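Local coordinates for LPS-assembly lipoprotein (Caulobacter crescentus, PDB 4KWY) that probably serves, as a putative LptE-family lipoprotein, in the assembly of lipopolysaccharide at the outer membrane, at residues G22-L25 against L26-L30; V50-Q53 against R54-R57; A110-D113 against G114-R117. One frame throughout, in Å; residues are numbered along the deposited sequence.

Interaction 1: residues G22-L25 against L26-L30; sequences GGYL and LREQL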
# COMPACT_ATOMS: atom_id res chain seq x y z
N GLY A 22 0.36 6.83 5.84
CA GLY A 22 0.37 5.46 5.33
C GLY A 22 -0.57 5.21 4.17
O GLY A 22 -0.14 4.69 3.14
N GLY A 23 -1.83 5.62 4.30
CA GLY A 23 -2.81 5.49 3.23
C GLY A 23 -2.46 6.37 2.05
O GLY A 23 -2.68 5.97 0.90
N TYR A 24 -1.88 7.56 2.32
CA TYR A 24 -1.43 8.46 1.26
C TYR A 24 -0.30 7.80 0.48
O TYR A 24 -0.38 7.73 -0.74
CB TYR A 24 -1.00 9.83 1.82
CG TYR A 24 -0.40 10.77 0.78
CD1 TYR A 24 -1.21 11.51 -0.08
CD2 TYR A 24 0.98 10.93 0.67
CE1 TYR A 24 -0.66 12.37 -1.04
CE2 TYR A 24 1.54 11.78 -0.28
CZ TYR A 24 0.72 12.51 -1.13
OH TYR A 24 1.28 13.35 -2.06
N LEU A 25 0.74 7.31 1.17
CA LEU A 25 1.89 6.65 0.55
C LEU A 25 1.48 5.36 -0.16
O LEU A 25 1.90 5.14 -1.29
CB LEU A 25 3.00 6.36 1.58
CG LEU A 25 3.80 7.55 2.16
CD1 LEU A 25 4.80 7.07 3.19
CD2 LEU A 25 4.55 8.33 1.07
N LEU A 26 0.65 4.52 0.49
CA LEU A 26 0.20 3.26 -0.11
C LEU A 26 -0.65 3.52 -1.34
O LEU A 26 -0.44 2.86 -2.34
CB LEU A 26 -0.55 2.36 0.91
CG LEU A 26 -1.02 0.97 0.40
CD1 LEU A 26 0.10 0.21 -0.27
CD2 LEU A 26 -1.58 0.16 1.48
N ARG A 27 -1.58 4.48 -1.28
CA ARG A 27 -2.45 4.85 -2.41
C ARG A 27 -1.61 5.31 -3.61
O ARG A 27 -1.85 4.84 -4.73
CB ARG A 27 -3.44 5.94 -1.99
CG ARG A 27 -4.59 6.19 -2.98
CD ARG A 27 -5.16 7.61 -2.95
NE ARG A 27 -5.43 8.13 -1.60
CZ ARG A 27 -4.78 9.16 -1.04
NH1 ARG A 27 -3.82 9.80 -1.70
NH2 ARG A 27 -5.08 9.54 0.20
N GLU A 28 -0.62 6.19 -3.36
CA GLU A 28 0.32 6.73 -4.33
C GLU A 28 1.08 5.59 -4.99
O GLU A 28 1.16 5.55 -6.22
CB GLU A 28 1.30 7.70 -3.63
CG GLU A 28 1.97 8.71 -4.54
CD GLU A 28 3.01 9.61 -3.89
OE1 GLU A 28 3.83 9.10 -3.08
OE2 GLU A 28 3.04 10.81 -4.22
N GLN A 29 1.56 4.61 -4.19
CA GLN A 29 2.29 3.44 -4.67
C GLN A 29 1.41 2.52 -5.48
O GLN A 29 1.88 1.96 -6.46
CB GLN A 29 2.91 2.66 -3.49
CG GLN A 29 4.24 3.22 -2.99
CD GLN A 29 5.26 3.35 -4.09
OE1 GLN A 29 5.56 2.40 -4.80
NE2 GLN A 29 5.72 4.56 -4.32
N LEU A 30 0.15 2.32 -5.05
CA LEU A 30 -0.80 1.46 -5.74
C LEU A 30 -1.27 2.12 -7.05
O LEU A 30 -1.38 1.42 -8.05
CB LEU A 30 -2.00 1.12 -4.84
CG LEU A 30 -1.83 -0.05 -3.89
CD1 LEU A 30 -2.88 -0.03 -2.84
CD2 LEU A 30 -1.90 -1.38 -4.61
O HOH W 1 4.89 6.59 -2.05
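Arg-27 folds its guanidinium back over the preceding turn of the helix and overlaps the backbone of Tyr-24, with CZ 4.1 Å from Tyr-24 CA. A bend at chi3 (-46°) turns the chain back toward the N-terminal end, where NH1 comes within 3.5 Å of Tyr-24 CD1. Ring and guanidinium planes stand 75° apart, far from a parallel stack, and Gly-23 O lies over one guanidinium face, offset toward its rim. The tyrosine ring also slants past the side chain one turn on, Tyr-24 OH lying 3.8 Å from Glu-28 OE2. Glu-28 is extended, and its other oxygen is served by water: water 1 donates to Glu-28 OE1 at 2.9 Å and accepts from Gln-29 NE2 at 3.2 Å, tying the two consecutive side chains together. Beneath them run regular i to i+4 backbone bonds, such as Leu-26 N to Gly-22 O at 2.8 Å. The leucines serve other surfaces: Leu-25 packs on Gln-115 and Ala-119 of helix 104-135, while Leu-26 reaches Leu-48, Met-72 and Val-74 of the sheet. At the helix start, Glu-52 binds the first two glycine amides. Such a helix, with apolar and more polar sides, is characteristic of an amphipathic crossover helix, here that of the beta-alpha-beta unit formed by strand 13-17, helix 21-34 and strand 44-50.

Interaction 2: residues V50-Q53 against R54-R57; sequences VNEQ and RFAR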
# COMPACT_ATOMS: atom_id res chain seq x y z
N VAL A 50 -5.18 1.46 6.69
CA VAL A 50 -3.84 1.40 7.27
C VAL A 50 -3.95 1.71 8.75
O VAL A 50 -4.67 2.64 9.13
CB VAL A 50 -2.82 2.34 6.55
CG1 VAL A 50 -1.42 2.19 7.17
CG2 VAL A 50 -2.76 2.05 5.05
N ASN A 51 -3.19 0.96 9.58
CA ASN A 51 -3.03 1.24 11.00
C ASN A 51 -2.00 2.37 11.07
O ASN A 51 -0.79 2.14 11.03
CB ASN A 51 -2.61 -0.02 11.75
CG ASN A 51 -2.54 0.14 13.23
OD1 ASN A 51 -2.31 1.23 13.77
ND2 ASN A 51 -2.71 -0.96 13.94
N GLU A 52 -2.50 3.60 11.02
CA GLU A 52 -1.71 4.83 10.93
C GLU A 52 -0.86 5.12 12.16
O GLU A 52 0.24 5.70 12.02
CB GLU A 52 -2.62 6.02 10.62
CG GLU A 52 -3.25 5.97 9.24
CD GLU A 52 -2.35 6.12 8.03
OE1 GLU A 52 -1.13 6.29 8.20
OE2 GLU A 52 -2.89 6.06 6.90
N GLN A 53 -1.36 4.74 13.36
CA GLN A 53 -0.61 4.95 14.58
C GLN A 53 0.62 4.05 14.57
O GLN A 53 1.72 4.56 14.82
CB GLN A 53 -1.47 4.77 15.84
CG GLN A 53 -2.32 6.02 16.15
CD GLN A 53 -2.75 6.16 17.60
OE1 GLN A 53 -2.02 5.83 18.55
NE2 GLN A 53 -3.94 6.73 17.81
N ARG A 54 0.45 2.75 14.19
CA ARG A 54 1.55 1.76 14.09
C ARG A 54 2.56 2.17 13.00
O ARG A 54 3.76 1.99 13.18
CB ARG A 54 1.00 0.34 13.81
CG ARG A 54 2.07 -0.77 13.73
CD ARG A 54 1.47 -2.13 13.53
NE ARG A 54 0.63 -2.52 14.66
CZ ARG A 54 -0.40 -3.35 14.59
NH1 ARG A 54 -0.74 -3.90 13.43
NH2 ARG A 54 -1.10 -3.65 15.67
N PHE A 55 2.07 2.74 11.92
CA PHE A 55 2.92 3.16 10.82
C PHE A 55 3.77 4.42 11.14
O PHE A 55 4.85 4.59 10.57
CB PHE A 55 2.07 3.39 9.57
CG PHE A 55 2.87 3.60 8.30
CD1 PHE A 55 3.60 2.56 7.74
CD2 PHE A 55 2.89 4.84 7.67
CE1 PHE A 55 4.33 2.76 6.57
CE2 PHE A 55 3.63 5.03 6.49
CZ PHE A 55 4.32 3.98 5.94
N ALA A 56 3.27 5.31 12.01
CA ALA A 56 3.99 6.53 12.37
C ALA A 56 5.12 6.25 13.39
O ALA A 56 6.05 7.06 13.54
CB ALA A 56 3.00 7.54 12.93
N ARG A 57 5.00 5.12 14.11
CA ARG A 57 5.93 4.65 15.14
C ARG A 57 7.04 3.75 14.60
O ARG A 57 6.81 2.59 14.27
CB ARG A 57 5.18 3.85 16.22
CG ARG A 57 4.49 4.70 17.30
CD ARG A 57 5.46 5.47 18.19
NE ARG A 57 6.51 4.64 18.78
CZ ARG A 57 6.36 3.91 19.88
NH1 ARG A 57 5.20 3.87 20.51
NH2 ARG A 57 7.38 3.19 20.35
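Asn-51 lays the nitrogen of its amide over the guanidinium of Arg-54 across the first turn of a short helix. Asn-51 ND2 sits above the centre of the guanidinium face, 3.4 Å from Arg-54 CZ, with the two planes inclined by 43°, so the groups meet at a slant. Arg-54 achieves this by running straight to CD and then bending at chi3 (-64°); beyond the overlap its NH1 is hydrogen-bonded to Ser-73 OG of strand 67-80. The other arm of the amide turns back to the main chain: Asn-51 OD1 accepts from Arg-54 N at 3.2 Å, the N-H pointing nearly straight at the oxygen (163°) although the donor lies well above the carbonyl plane. This is an asparagine N-cap, formed where strand 44-50 gives way to helix 52-56. With an alanine here in place of the asparagine, the amide N-H of Arg-54 would probably lose its side-chain acceptor and the guanidinium the group covering that face. Inside the turn, Phe-55 N binds Asn-51 O at 3.1 Å. Val-50 CG1 approaches Phe-55 CB at 4.4 Å, and both side chains rest on Met-72. Glu-52 OE1 passes obliquely by the phenylalanine ring, 4.3 Å from Phe-55 CD2, although its carboxylate is held by the start of helix 21-34 at Gly-22 and Gly-23. Further on, Arg-57 N reaches Gln-53 O through a weak bond of 3.4 Å.

Interaction 3: residues A110-D113 against G114-R117; sequences AQQD and GQER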
# COMPACT_ATOMS: atom_id res chain seq x y z
N ALA A 110 15.75 9.02 6.72
CA ALA A 110 15.82 7.57 6.92
C ALA A 110 14.44 6.99 7.24
O ALA A 110 14.06 5.94 6.68
CB ALA A 110 16.82 7.24 8.03
N GLN A 111 13.67 7.68 8.10
CA GLN A 111 12.33 7.28 8.51
C GLN A 111 11.36 7.37 7.33
O GLN A 111 10.62 6.41 7.06
CB GLN A 111 11.83 8.11 9.71
CG GLN A 111 10.48 7.58 10.27
CD GLN A 111 9.89 8.34 11.43
OE1 GLN A 111 9.92 9.58 11.49
NE2 GLN A 111 9.26 7.60 12.34
N GLN A 112 11.38 8.49 6.61
CA GLN A 112 10.51 8.68 5.44
C GLN A 112 10.82 7.67 4.34
O GLN A 112 9.89 7.22 3.69
CB GLN A 112 10.61 10.11 4.91
CG GLN A 112 9.91 11.10 5.83
CD GLN A 112 9.89 12.49 5.27
OE1 GLN A 112 10.90 12.99 4.75
NE2 GLN A 112 8.74 13.14 5.37
N ASP A 113 12.11 7.31 4.15
CA ASP A 113 12.53 6.32 3.17
C ASP A 113 12.01 4.93 3.60
O ASP A 113 11.49 4.20 2.75
CB ASP A 113 14.06 6.32 2.97
CG ASP A 113 14.56 5.20 2.09
OD1 ASP A 113 14.39 5.29 0.86
OD2 ASP A 113 15.05 4.22 2.62
N GLY A 114 12.06 4.62 4.90
CA GLY A 114 11.51 3.38 5.45
C GLY A 114 10.01 3.27 5.20
O GLY A 114 9.51 2.23 4.75
N GLN A 115 9.30 4.37 5.42
CA GLN A 115 7.86 4.45 5.18
C GLN A 115 7.49 4.23 3.69
O GLN A 115 6.53 3.50 3.39
CB GLN A 115 7.35 5.79 5.67
CG GLN A 115 7.30 5.84 7.19
CD GLN A 115 6.67 7.08 7.72
OE1 GLN A 115 6.87 8.19 7.20
NE2 GLN A 115 5.93 6.92 8.80
N GLU A 116 8.29 4.80 2.78
CA GLU A 116 8.13 4.64 1.33
C GLU A 116 8.37 3.19 0.91
O GLU A 116 7.61 2.63 0.10
CB GLU A 116 9.08 5.59 0.59
CG GLU A 116 8.45 6.96 0.34
CD GLU A 116 9.36 8.17 0.49
OE1 GLU A 116 10.57 8.06 0.20
OE2 GLU A 116 8.83 9.25 0.87
N ARG A 117 9.40 2.55 1.50
CA ARG A 117 9.77 1.17 1.22
C ARG A 117 8.69 0.19 1.73
O ARG A 117 8.37 -0.77 1.04
CB ARG A 117 11.14 0.87 1.80
CG ARG A 117 12.26 1.52 0.98
CD ARG A 117 13.62 0.97 1.37
NE ARG A 117 14.10 1.55 2.62
CZ ARG A 117 14.14 0.90 3.78
NH1 ARG A 117 13.75 -0.37 3.86
NH2 ARG A 117 14.59 1.51 4.87
O HOH W 2 15.81 4.33 5.25
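Regular alpha-helical bonding carries the backbone through residues 110-117, Gly-114 to Arg-117 each donating an amide N-H to the carbonyl four positions earlier, as in Arg-117 N to Asp-113 O at 2.9 Å. The same two residues are also joined by a salt bridge. Arg-117 NE gives its hydrogen to Asp-113 OD2 at 2.8 Å in an almost perfectly straight line (178°). The acceptor lies in the guanidinium plane, at its edge, whereas the nitrogen meets the carboxylate from above, the two planes being 44° apart. A bend at chi3 (-77°) turns the arginine head back along the helix to this oxygen. Water 2 braces the pair, donating to Asp-113 OD2 at 2.7 Å and to Ala-110 O at 2.8 Å while accepting from Arg-117 NH2. That same NH2 also binds Thr-97 O, which fastens the bridge to strand 86-99 and is likely to restrict the guanidinium's rotation; its positive charge is likely to stabilise the ionised aspartate. Gln-115 runs its chain past Gln-111 O, CG lying 3.4 Å from it, and both ends of its amide are satisfied: OE1 by Arg-21 NE and NE2 by Phe-55 O. On the exposed flank Glu-116 bends back over Gln-112, with CD 3.4 Å from Gln-112 O. An i to i+4 Asp-Arg salt bridge is a common side-chain pairing within alpha-helices, here on the side of the long helix 104-135 that meets strand 86-99.

In the fold
The three contacts illustrate how short-range helical interactions vary with their place in one fold. Interaction 1, with its centre about 5 Å from that of the chain, lies deepest and is partly buried; interactions 2 and 3 have their centres about 13 Å from it, the former at the surface and the latter partly buried. Their chemistry follows: an arginine crossing a tyrosine and a water-joined Glu-Gln pair in the first, with leucines turned to the core, an asparagine cap in the second, a salt bridge braced by a water in the third. Each touches the other two. Glu-52 joins residues 50-57 to the start of helix 21-34, Leu-25 CD1 packs on Gln-115 CB at 3.8 Å, and the Gln-115 amide completes the link between three separate helices.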